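Local coordinates for DinB-like domain-containing protein (Enterococcus faecalis, PDB 3CEX) that is of unknown function but belongs to the DinB superfamily of four-helix-bundle proteins, many of whose members bind a divalent metal ion, at residues A[54-59]-A[112-117]; A[12-17]-A[153-158]; A[19-24]-A[46-51]. All blocks are in the same frame, centred on the assembly; numbering follows the deposited sequence.

Contact 1 (A[54-59]-A[112-117]); sequences ELDLQI and AASVAL
The carboxylate of Asp56, which packs against Ser114 and Leu117 across the contact, is held at both oxygens from elsewhere in the chain. OD2 is hydrogen-bonded by the hydroxyl of Tyr110 and the backbone N of Trp69, and OD1 by the backbone N of Leu68. CG of Asp56 lies anti to the backbone N (chi1 -174°), which carries the carboxylate out to the backbone N atoms of Leu68 and Trp69. Three hydrogen bonds should favour its ionised form. Leu117 adds an apolar neighbour: its side chain passes Asp56 at a slant, with CD2 of Leu117 3.9 Å from OD1 of Asp56.

Ser114 stands where the two backbones come closest, its CA 5.2 Å from that of Asp56. OG of Ser114 hydrogen-bonds to two carbonyls, Ala52 O on the partner helix and Tyr110 O one turn earlier on its own; with a single proton to give, it must share it between them. CB of Asp56 rests 3.7 Å from Ser114 OG, while Leu55 CB meets Ser114 CB at 4.1 Å.

The remaining contacts are apolar. Leu55 and Val115 run side by side in the same direction, CD1 of Leu55 lying 4.1 Å from CG2 of Val115. Ile59 and Leu117 instead overlap head to tail, with CG2 of Ile59 3.9 Å from CG of Leu117. The axes of segments 54-59 and 112-117 approach to 8.6 Å and run in the same general direction, 35° apart. Leu55 and Ile59 also reach Ala151 and Leu148 of helix 144-170, and Leu14 of helix 8-25 covers Leu55 and Val115, placing the contact among all four long helices.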
loop_
_atom_site.group_PDB
_atom_site.type_symbol
_atom_site.label_atom_id
_atom_site.label_comp_id
_atom_site.label_asym_id
_atom_site.label_seq_id
_atom_site.Cartn_x
_atom_site.Cartn_y
_atom_site.Cartn_z
ATOM N N GLU A 54 -13.539 -1.026 -5.990
ATOM C CA GLU A 54 -12.755 -0.197 -6.867
ATOM C C GLU A 54 -11.981 -1.008 -7.932
ATOM O O GLU A 54 -11.855 -0.551 -9.067
ATOM C CB GLU A 54 -11.806 0.682 -6.037
ATOM C CG GLU A 54 -11.021 1.657 -6.841
ATOM C CD GLU A 54 -11.805 2.888 -7.284
ATOM O OE1 GLU A 54 -13.054 2.865 -7.357
ATOM O OE2 GLU A 54 -11.145 3.901 -7.572
ATOM N N LEU A 55 -11.407 -2.151 -7.548
ATOM C CA LEU A 55 -10.841 -3.102 -8.532
ATOM C C LEU A 55 -11.892 -3.530 -9.562
ATOM O O LEU A 55 -11.659 -3.510 -10.784
ATOM C CB LEU A 55 -10.274 -4.338 -7.824
ATOM C CG LEU A 55 -9.042 -4.128 -6.900
ATOM C CD1 LEU A 55 -8.691 -5.397 -6.107
ATOM C CD2 LEU A 55 -7.835 -3.637 -7.719
ATOM N N ASP A 56 -13.030 -3.993 -9.060
ATOM C CA ASP A 56 -14.159 -4.363 -9.897
ATOM C C ASP A 56 -14.517 -3.236 -10.895
ATOM O O ASP A 56 -14.386 -3.399 -12.108
ATOM C CB ASP A 56 -15.364 -4.706 -8.988
ATOM C CG ASP A 56 -16.572 -5.239 -9.750
ATOM O OD1 ASP A 56 -16.445 -5.644 -10.930
ATOM O OD2 ASP A 56 -17.662 -5.289 -9.121
ATOM N N LEU A 57 -14.936 -2.092 -10.382
ATOM C CA LEU A 57 -15.347 -0.978 -11.253
ATOM C C LEU A 57 -14.274 -0.536 -12.255
ATOM O O LEU A 57 -14.563 -0.310 -13.427
ATOM C CB LEU A 57 -15.781 0.225 -10.426
ATOM C CG LEU A 57 -17.174 0.099 -9.803
ATOM C CD1 LEU A 57 -17.437 1.342 -8.947
ATOM C CD2 LEU A 57 -18.255 -0.092 -10.858
ATOM N N GLN A 58 -13.040 -0.405 -11.804
ATOM C CA GLN A 58 -11.999 0.105 -12.704
ATOM C C GLN A 58 -11.586 -0.893 -13.784
ATOM O O GLN A 58 -11.397 -0.506 -14.951
ATOM C CB GLN A 58 -10.761 0.523 -11.935
ATOM C CG GLN A 58 -10.962 1.713 -10.988
ATOM C CD GLN A 58 -11.222 3.035 -11.670
ATOM O OE1 GLN A 58 -11.506 3.115 -12.879
ATOM N NE2 GLN A 58 -11.157 4.094 -10.881
ATOM N N ILE A 59 -11.405 -2.152 -13.385
ATOM C CA ILE A 59 -11.031 -3.194 -14.322
ATOM C C ILE A 59 -12.199 -3.493 -15.229
ATOM O O ILE A 59 -12.001 -3.687 -16.413
ATOM C CB ILE A 59 -10.553 -4.517 -13.632
ATOM C CG1 ILE A 59 -9.279 -4.285 -12.828
ATOM C CG2 ILE A 59 -10.346 -5.630 -14.693
ATOM C CD1 ILE A 59 -8.052 -4.000 -13.667
ATOM N N ALA A 112 -12.102 -11.729 -3.271
ATOM C CA ALA A 112 -11.481 -12.805 -4.065
ATOM C C ALA A 112 -11.922 -12.751 -5.528
ATOM O O ALA A 112 -11.101 -12.951 -6.440
ATOM C CB ALA A 112 -11.808 -14.205 -3.463
ATOM N N ALA A 113 -13.218 -12.489 -5.754
ATOM C CA ALA A 113 -13.736 -12.321 -7.103
ATOM C C ALA A 113 -13.105 -11.110 -7.783
ATOM O O ALA A 113 -12.764 -11.183 -8.963
ATOM C CB ALA A 113 -15.260 -12.210 -7.116
ATOM N N SER A 114 -12.997 -9.981 -7.082
ATOM C CA SER A 114 -12.412 -8.788 -7.715
ATOM C C SER A 114 -10.909 -8.909 -7.981
ATOM O O SER A 114 -10.419 -8.396 -8.973
ATOM C CB SER A 114 -12.707 -7.535 -6.900
ATOM O OG SER A 114 -14.105 -7.417 -6.760
ATOM N N VAL A 115 -10.180 -9.564 -7.082
ATOM C CA VAL A 115 -8.763 -9.850 -7.313
ATOM C C VAL A 115 -8.585 -10.775 -8.507
ATOM O O VAL A 115 -7.717 -10.523 -9.344
ATOM C CB VAL A 115 -8.081 -10.416 -6.028
ATOM C CG1 VAL A 115 -6.668 -10.939 -6.334
ATOM C CG2 VAL A 115 -8.043 -9.317 -4.952
ATOM N N ALA A 116 -9.411 -11.814 -8.613
ATOM C CA ALA A 116 -9.347 -12.741 -9.751
ATOM C C ALA A 116 -9.533 -12.025 -11.084
ATOM O O ALA A 116 -8.791 -12.263 -12.029
ATOM C CB ALA A 116 -10.399 -13.855 -9.632
ATOM N N LEU A 117 -10.560 -11.197 -11.151
ATOM C CA LEU A 117 -10.848 -10.381 -12.322
ATOM C C LEU A 117 -9.633 -9.523 -12.709
ATOM O O LEU A 117 -9.244 -9.450 -13.889
ATOM C CB LEU A 117 -12.049 -9.466 -12.032
ATOM C CG LEU A 117 -12.492 -8.529 -13.170
ATOM C CD1 LEU A 117 -13.232 -9.303 -14.301
ATOM C CD2 LEU A 117 -13.359 -7.364 -12.608
#

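Contact 2 (A[12-17]-A[153-158]); sequences ETLDRA and DDAVMH
Val156 and Ala17 bring the first and last long helices of the DinB four-helix bundle together, with their CA atoms 4.8 Å apart. The segments run in the same general direction, their axes 32° apart, and such closeness suits the small alanines at the interface.

Apolar packing makes the whole contact. CG2 of Val156 sits 3.8 Å from CG2 of Thr13, the two side chains crossing at about a right angle, and also lies against the backbone O of Thr13. CB of Ala17 presses on the backbone of the other helix, 3.8 Å from Val156 CA. Leu14 carries its CG anti to the backbone N (chi1 -177°), which swings CD1 across to within 3.7 Å of Ala155 CB.

Polar bonds lie around this seam. OG1 of Thr13 is satisfied by Leu9 O on its own helix, leaving the methyl to face Val156. Subunit pairing uses the same helices: Asp153 forms a salt bridge with Arg20 of the second subunit, and Arg16 hydrogen-bonds to Ser150 of that subunit.

At the far side of helix 144-170, His158 makes a weak, bent hydrogen bond from ND1 to Asp154 O (127° at the hydrogen), while the selenium of Met157 lies 3.7 Å above the centre of the imidazole ring.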
loop_
_atom_site.group_PDB
_atom_site.type_symbol
_atom_site.label_atom_id
_atom_site.label_comp_id
_atom_site.label_asym_id
_atom_site.label_seq_id
_atom_site.Cartn_x
_atom_site.Cartn_y
_atom_site.Cartn_z
ATOM N N GLU A 12 1.680 -9.951 -8.288
ATOM C CA GLU A 12 2.176 -10.480 -7.031
ATOM C C GLU A 12 2.029 -9.443 -5.906
ATOM O O GLU A 12 1.785 -9.797 -4.748
ATOM C CB GLU A 12 3.616 -10.969 -7.217
ATOM C CG GLU A 12 3.651 -12.134 -8.214
ATOM C CD GLU A 12 5.025 -12.635 -8.566
ATOM O OE1 GLU A 12 6.031 -12.089 -8.057
ATOM O OE2 GLU A 12 5.096 -13.595 -9.394
ATOM N N THR A 13 2.133 -8.166 -6.236
ATOM C CA THR A 13 1.927 -7.094 -5.246
ATOM C C THR A 13 0.462 -7.016 -4.758
ATOM O O THR A 13 0.187 -6.788 -3.523
ATOM C CB THR A 13 2.386 -5.712 -5.822
ATOM O OG1 THR A 13 3.755 -5.813 -6.241
ATOM C CG2 THR A 13 2.271 -4.582 -4.787
ATOM N N LEU A 14 -0.478 -7.133 -5.704
ATOM C CA LEU A 14 -1.894 -7.254 -5.354
ATOM C C LEU A 14 -2.187 -8.453 -4.427
ATOM O O LEU A 14 -2.986 -8.332 -3.460
ATOM C CB LEU A 14 -2.749 -7.290 -6.641
ATOM C CG LEU A 14 -4.272 -7.345 -6.465
ATOM C CD1 LEU A 14 -4.786 -6.100 -5.728
ATOM C CD2 LEU A 14 -4.994 -7.470 -7.834
ATOM N N ASP A 15 -1.520 -9.585 -4.663
ATOM C CA ASP A 15 -1.669 -10.749 -3.786
ATOM C C ASP A 15 -1.290 -10.428 -2.332
ATOM O O ASP A 15 -1.947 -10.890 -1.412
ATOM C CB ASP A 15 -0.802 -11.928 -4.262
ATOM C CG ASP A 15 -1.354 -12.612 -5.517
ATOM O OD1 ASP A 15 -2.591 -12.525 -5.747
ATOM O OD2 ASP A 15 -0.552 -13.289 -6.224
ATOM N N ARG A 16 -0.266 -9.608 -2.120
ATOM C CA ARG A 16 0.085 -9.209 -0.751
ATOM C C ARG A 16 -1.019 -8.377 -0.109
ATOM O O ARG A 16 -1.293 -8.570 1.073
ATOM C CB ARG A 16 1.416 -8.438 -0.655
ATOM C CG ARG A 16 2.611 -9.052 -1.360
ATOM C CD ARG A 16 2.982 -10.386 -0.746
ATOM N NE ARG A 16 4.271 -10.752 -1.283
ATOM C CZ ARG A 16 5.443 -10.406 -0.753
ATOM N NH1 ARG A 16 5.508 -9.742 0.394
ATOM N NH2 ARG A 16 6.546 -10.758 -1.374
ATOM N N ALA A 17 -1.642 -7.466 -0.852
ATOM C CA ALA A 17 -2.803 -6.696 -0.343
ATOM C C ALA A 17 -3.940 -7.661 0.061
ATOM O O ALA A 17 -4.520 -7.574 1.166
ATOM C CB ALA A 17 -3.308 -5.715 -1.381
ATOM N N ASP A 153 -2.083 0.454 -6.389
ATOM C CA ASP A 153 -1.740 1.383 -5.274
ATOM C C ASP A 153 -2.873 1.503 -4.224
ATOM O O ASP A 153 -2.639 1.456 -3.015
ATOM C CB ASP A 153 -1.348 2.757 -5.860
ATOM C CG ASP A 153 -1.237 3.862 -4.820
ATOM O OD1 ASP A 153 -0.356 3.732 -3.952
ATOM O OD2 ASP A 153 -2.023 4.869 -4.882
ATOM N N ASP A 154 -4.088 1.677 -4.718
ATOM C CA ASP A 154 -5.280 1.806 -3.907
ATOM C C ASP A 154 -5.495 0.580 -3.042
ATOM O O ASP A 154 -5.734 0.728 -1.846
ATOM C CB ASP A 154 -6.519 1.995 -4.810
ATOM C CG ASP A 154 -7.843 1.974 -4.024
ATOM O OD1 ASP A 154 -8.329 3.081 -3.746
ATOM O OD2 ASP A 154 -8.385 0.857 -3.684
ATOM N N ALA A 155 -5.436 -0.609 -3.652
ATOM C CA ALA A 155 -5.644 -1.842 -2.909
ATOM C C ALA A 155 -4.580 -1.999 -1.832
ATOM O O ALA A 155 -4.929 -2.285 -0.663
ATOM C CB ALA A 155 -5.693 -3.087 -3.822
ATOM N N VAL A 156 -3.304 -1.815 -2.192
ATOM C CA VAL A 156 -2.233 -2.056 -1.221
ATOM C C VAL A 156 -2.323 -1.042 -0.090
ATOM O O VAL A 156 -2.243 -1.384 1.089
ATOM C CB VAL A 156 -0.845 -2.098 -1.872
ATOM C CG1 VAL A 156 0.277 -2.279 -0.835
ATOM C CG2 VAL A 156 -0.776 -3.239 -2.905
HETATM N N MSE A 157 -2.482 0.222 -0.441
HETATM C CA MSE A 157 -2.533 1.254 0.573
HETATM C C MSE A 157 -3.733 1.071 1.549
HETATM O O MSE A 157 -3.606 1.284 2.758
HETATM C CB MSE A 157 -2.576 2.601 -0.158
HETATM C CG MSE A 157 -2.914 3.685 0.673
HETATM SE SE MSE A 157 -4.839 4.155 0.765
HETATM C CE MSE A 157 -4.297 5.996 0.747
ATOM N N HIS A 158 -4.895 0.705 1.024
ATOM C CA HIS A 158 -6.041 0.374 1.888
ATOM C C HIS A 158 -5.832 -0.820 2.807
ATOM O O HIS A 158 -6.354 -0.826 3.915
ATOM C CB HIS A 158 -7.364 0.242 1.083
ATOM C CG HIS A 158 -7.903 1.569 0.659
ATOM N ND1 HIS A 158 -7.925 1.969 -0.658
ATOM C CD2 HIS A 158 -8.293 2.647 1.386
ATOM C CE1 HIS A 158 -8.395 3.211 -0.729
ATOM N NE2 HIS A 158 -8.616 3.649 0.497
#

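Contact 3 (A[19-24]-A[46-51]); sequences ERFEET and WLMWHT
Phe21 reaches from helix 8-25 between Met48 and Thr51 of helix 44-62 and supplies most of what helix 8-25 brings to the contact. Its apolar neighbours include Leu47, whose CB is 4.0 Å from Phe21 CE1. The Met48 chain runs antiparallel alongside the Phe21 side chain. Met48, present as selenomethionine, makes an oblique Met-aromatic contact: its SE lies 5.2 Å from the centroid of the Phe21 ring, 55° off the ring normal.

Polar atoms also border the ring. Thr51 and Phe21 point toward each other from their two helices, OG1 of Thr51 lying oblique to the ring, 3.4 Å from Phe21 CZ. OG1 of Thr51 is beside its backbone N (chi1 -62°), from where the hydroxyl donates to Leu47 O at 2.8 Å. That carbonyl takes a second bond from Thr51 N, the two donors arriving from opposite faces of its plane, so the polar groups next to the ring are paired within helix 44-62. Glu22, bent at chi2, brings OE2 to 3.2 Å from Met48 CE, while its OE1 hydrogen-bonds to Ser108 on helix 104-124.

Leu111 of helix 104-124 touches Phe21, Met48 and Thr51, and Ser159 of helix 144-170 also meets Phe21. The axes are 11.2 Å apart at 152°, a spacing that accommodates large side chains between antiparallel helices, as expected for the first two long helices of the DinB-type bundle.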
loop_
_atom_site.group_PDB
_atom_site.type_symbol
_atom_site.label_atom_id
_atom_site.label_comp_id
_atom_site.label_asym_id
_atom_site.label_seq_id
_atom_site.Cartn_x
_atom_site.Cartn_y
_atom_site.Cartn_z
ATOM N N GLU A 19 -3.860 -10.926 0.778
ATOM C CA GLU A 19 -3.429 -11.666 1.977
ATOM C C GLU A 19 -3.508 -10.826 3.261
ATOM O O GLU A 19 -3.956 -11.305 4.318
ATOM C CB GLU A 19 -1.988 -12.233 1.759
ATOM C CG GLU A 19 -1.986 -13.277 0.643
ATOM C CD GLU A 19 -0.611 -13.646 0.006
ATOM O OE1 GLU A 19 0.429 -12.964 0.240
ATOM O OE2 GLU A 19 -0.583 -14.678 -0.754
ATOM N N ARG A 20 -3.089 -9.570 3.190
ATOM C CA ARG A 20 -3.156 -8.712 4.377
ATOM C C ARG A 20 -4.603 -8.462 4.856
ATOM O O ARG A 20 -4.870 -8.525 6.027
ATOM C CB ARG A 20 -2.472 -7.382 4.101
ATOM C CG ARG A 20 -2.487 -6.375 5.259
ATOM C CD ARG A 20 -1.576 -5.200 4.988
ATOM N NE ARG A 20 -0.187 -5.636 4.890
ATOM C CZ ARG A 20 0.563 -5.608 3.783
ATOM N NH1 ARG A 20 0.107 -5.123 2.642
ATOM N NH2 ARG A 20 1.795 -6.028 3.841
ATOM N N PHE A 21 -5.515 -8.171 3.936
ATOM C CA PHE A 21 -6.923 -7.999 4.285
ATOM C C PHE A 21 -7.482 -9.286 4.961
ATOM O O PHE A 21 -8.166 -9.209 5.984
ATOM C CB PHE A 21 -7.737 -7.678 3.031
ATOM C CG PHE A 21 -7.827 -6.215 2.684
ATOM C CD1 PHE A 21 -8.477 -5.332 3.519
ATOM C CD2 PHE A 21 -7.369 -5.745 1.476
ATOM C CE1 PHE A 21 -8.579 -3.974 3.194
ATOM C CE2 PHE A 21 -7.487 -4.422 1.169
ATOM C CZ PHE A 21 -8.104 -3.542 2.048
ATOM N N GLU A 22 -7.204 -10.454 4.381
ATOM C CA GLU A 22 -7.660 -11.704 4.979
ATOM C C GLU A 22 -7.065 -11.976 6.387
ATOM O O GLU A 22 -7.786 -12.423 7.263
ATOM C CB GLU A 22 -7.400 -12.891 4.039
ATOM C CG GLU A 22 -8.264 -12.940 2.779
ATOM C CD GLU A 22 -9.806 -12.836 3.002
ATOM O OE1 GLU A 22 -10.354 -13.417 3.959
ATOM O OE2 GLU A 22 -10.460 -12.152 2.188
ATOM N N GLU A 23 -5.780 -11.710 6.609
ATOM C CA GLU A 23 -5.161 -11.916 7.921
ATOM C C GLU A 23 -5.758 -10.979 8.965
ATOM O O GLU A 23 -5.897 -11.348 10.122
ATOM C CB GLU A 23 -3.646 -11.662 7.897
ATOM C CG GLU A 23 -2.867 -12.597 7.027
ATOM C CD GLU A 23 -1.396 -12.181 6.781
ATOM O OE1 GLU A 23 -1.028 -10.976 6.941
ATOM O OE2 GLU A 23 -0.611 -13.084 6.412
ATOM N N THR A 24 -6.067 -9.753 8.566
ATOM C CA THR A 24 -6.703 -8.797 9.460
ATOM C C THR A 24 -8.141 -9.214 9.825
ATOM O O THR A 24 -8.488 -9.282 11.002
ATOM C CB THR A 24 -6.611 -7.351 8.858
ATOM O OG1 THR A 24 -5.350 -6.796 9.216
ATOM C CG2 THR A 24 -7.693 -6.442 9.361
ATOM N N TRP A 46 -15.736 -1.499 5.521
ATOM C CA TRP A 46 -15.725 -0.468 4.442
ATOM C C TRP A 46 -14.479 -0.576 3.549
ATOM O O TRP A 46 -14.570 -0.508 2.328
ATOM C CB TRP A 46 -15.822 0.934 5.024
ATOM C CG TRP A 46 -16.061 2.029 3.980
ATOM C CD1 TRP A 46 -17.260 2.610 3.687
ATOM C CD2 TRP A 46 -15.095 2.648 3.107
ATOM N NE1 TRP A 46 -17.112 3.543 2.710
ATOM C CE2 TRP A 46 -15.798 3.591 2.318
ATOM C CE3 TRP A 46 -13.709 2.510 2.920
ATOM C CZ2 TRP A 46 -15.161 4.404 1.351
ATOM C CZ3 TRP A 46 -13.074 3.305 1.940
ATOM C CH2 TRP A 46 -13.807 4.227 1.163
ATOM N N LEU A 47 -13.309 -0.743 4.181
ATOM C CA LEU A 47 -12.031 -0.824 3.447
ATOM C C LEU A 47 -11.969 -2.006 2.493
ATOM O O LEU A 47 -11.515 -1.875 1.357
ATOM C CB LEU A 47 -10.852 -0.879 4.436
ATOM C CG LEU A 47 -10.636 0.450 5.158
ATOM C CD1 LEU A 47 -9.769 0.298 6.404
ATOM C CD2 LEU A 47 -10.003 1.495 4.157
HETATM N N MSE A 48 -12.414 -3.165 2.952
HETATM C CA MSE A 48 -12.424 -4.372 2.100
HETATM C C MSE A 48 -13.471 -4.298 1.010
HETATM O O MSE A 48 -13.201 -4.642 -0.102
HETATM C CB MSE A 48 -12.690 -5.621 2.930
HETATM C CG MSE A 48 -11.504 -6.166 3.503
HETATM SE SE MSE A 48 -11.709 -7.904 4.351
HETATM C CE MSE A 48 -11.497 -9.200 2.953
ATOM N N TRP A 49 -14.673 -3.846 1.338
ATOM C CA TRP A 49 -15.706 -3.640 0.320
ATOM C C TRP A 49 -15.231 -2.620 -0.717
ATOM O O TRP A 49 -15.341 -2.836 -1.934
ATOM C CB TRP A 49 -16.983 -3.131 0.984
ATOM C CG TRP A 49 -17.948 -2.575 0.010
ATOM C CD1 TRP A 49 -18.821 -3.288 -0.764
ATOM C CD2 TRP A 49 -18.149 -1.190 -0.332
ATOM N NE1 TRP A 49 -19.537 -2.442 -1.535
ATOM C CE2 TRP A 49 -19.150 -1.152 -1.293
ATOM C CE3 TRP A 49 -17.569 0.018 0.095
ATOM C CZ2 TRP A 49 -19.623 0.050 -1.840
ATOM C CZ3 TRP A 49 -18.009 1.180 -0.431
ATOM C CH2 TRP A 49 -19.028 1.203 -1.405
ATOM N N HIS A 50 -14.661 -1.509 -0.234
ATOM C CA HIS A 50 -14.210 -0.462 -1.142
ATOM C C HIS A 50 -13.099 -0.928 -2.069
ATOM O O HIS A 50 -13.117 -0.601 -3.232
ATOM C CB HIS A 50 -13.726 0.786 -0.417
ATOM C CG HIS A 50 -12.901 1.690 -1.286
ATOM N ND1 HIS A 50 -13.462 2.603 -2.144
ATOM C CD2 HIS A 50 -11.558 1.786 -1.458
ATOM C CE1 HIS A 50 -12.503 3.242 -2.795
ATOM N NE2 HIS A 50 -11.338 2.758 -2.407
ATOM N N THR A 51 -12.136 -1.680 -1.537
ATOM C CA THR A 51 -11.048 -2.225 -2.344
ATOM C C THR A 51 -11.601 -3.176 -3.405
ATOM O O THR A 51 -11.225 -3.068 -4.561
ATOM C CB THR A 51 -9.993 -2.891 -1.457
ATOM O OG1 THR A 51 -9.456 -1.870 -0.589
ATOM C CG2 THR A 51 -8.833 -3.555 -2.297
#

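Overall arrangement
Two parallel pairings, contacts 1 and 2, and one antiparallel pairing, contact 3, together give the up-down-down-up course of the bundle. Contacts 1 and 2 have centres about 12 Å apart and meet in the core, where Leu55 CD1 lies 4.0 Å from Leu14 CD1. Contacts 2 and 3, centred about 10 Å apart, share helix 8-25 and both reach the second subunit. They also meet around His50 and His158, whose rings pack edge-to-face, and Asp154, whose OD1 makes a weak hydrogen bond with His50 NE2 at 3.3 Å. His158 NE2 hydrogen-bonds to a glycerol, probably from the crystallisation liquor. This cluster is reminiscent of the metal site of DinB relatives, though metal binding is not established here.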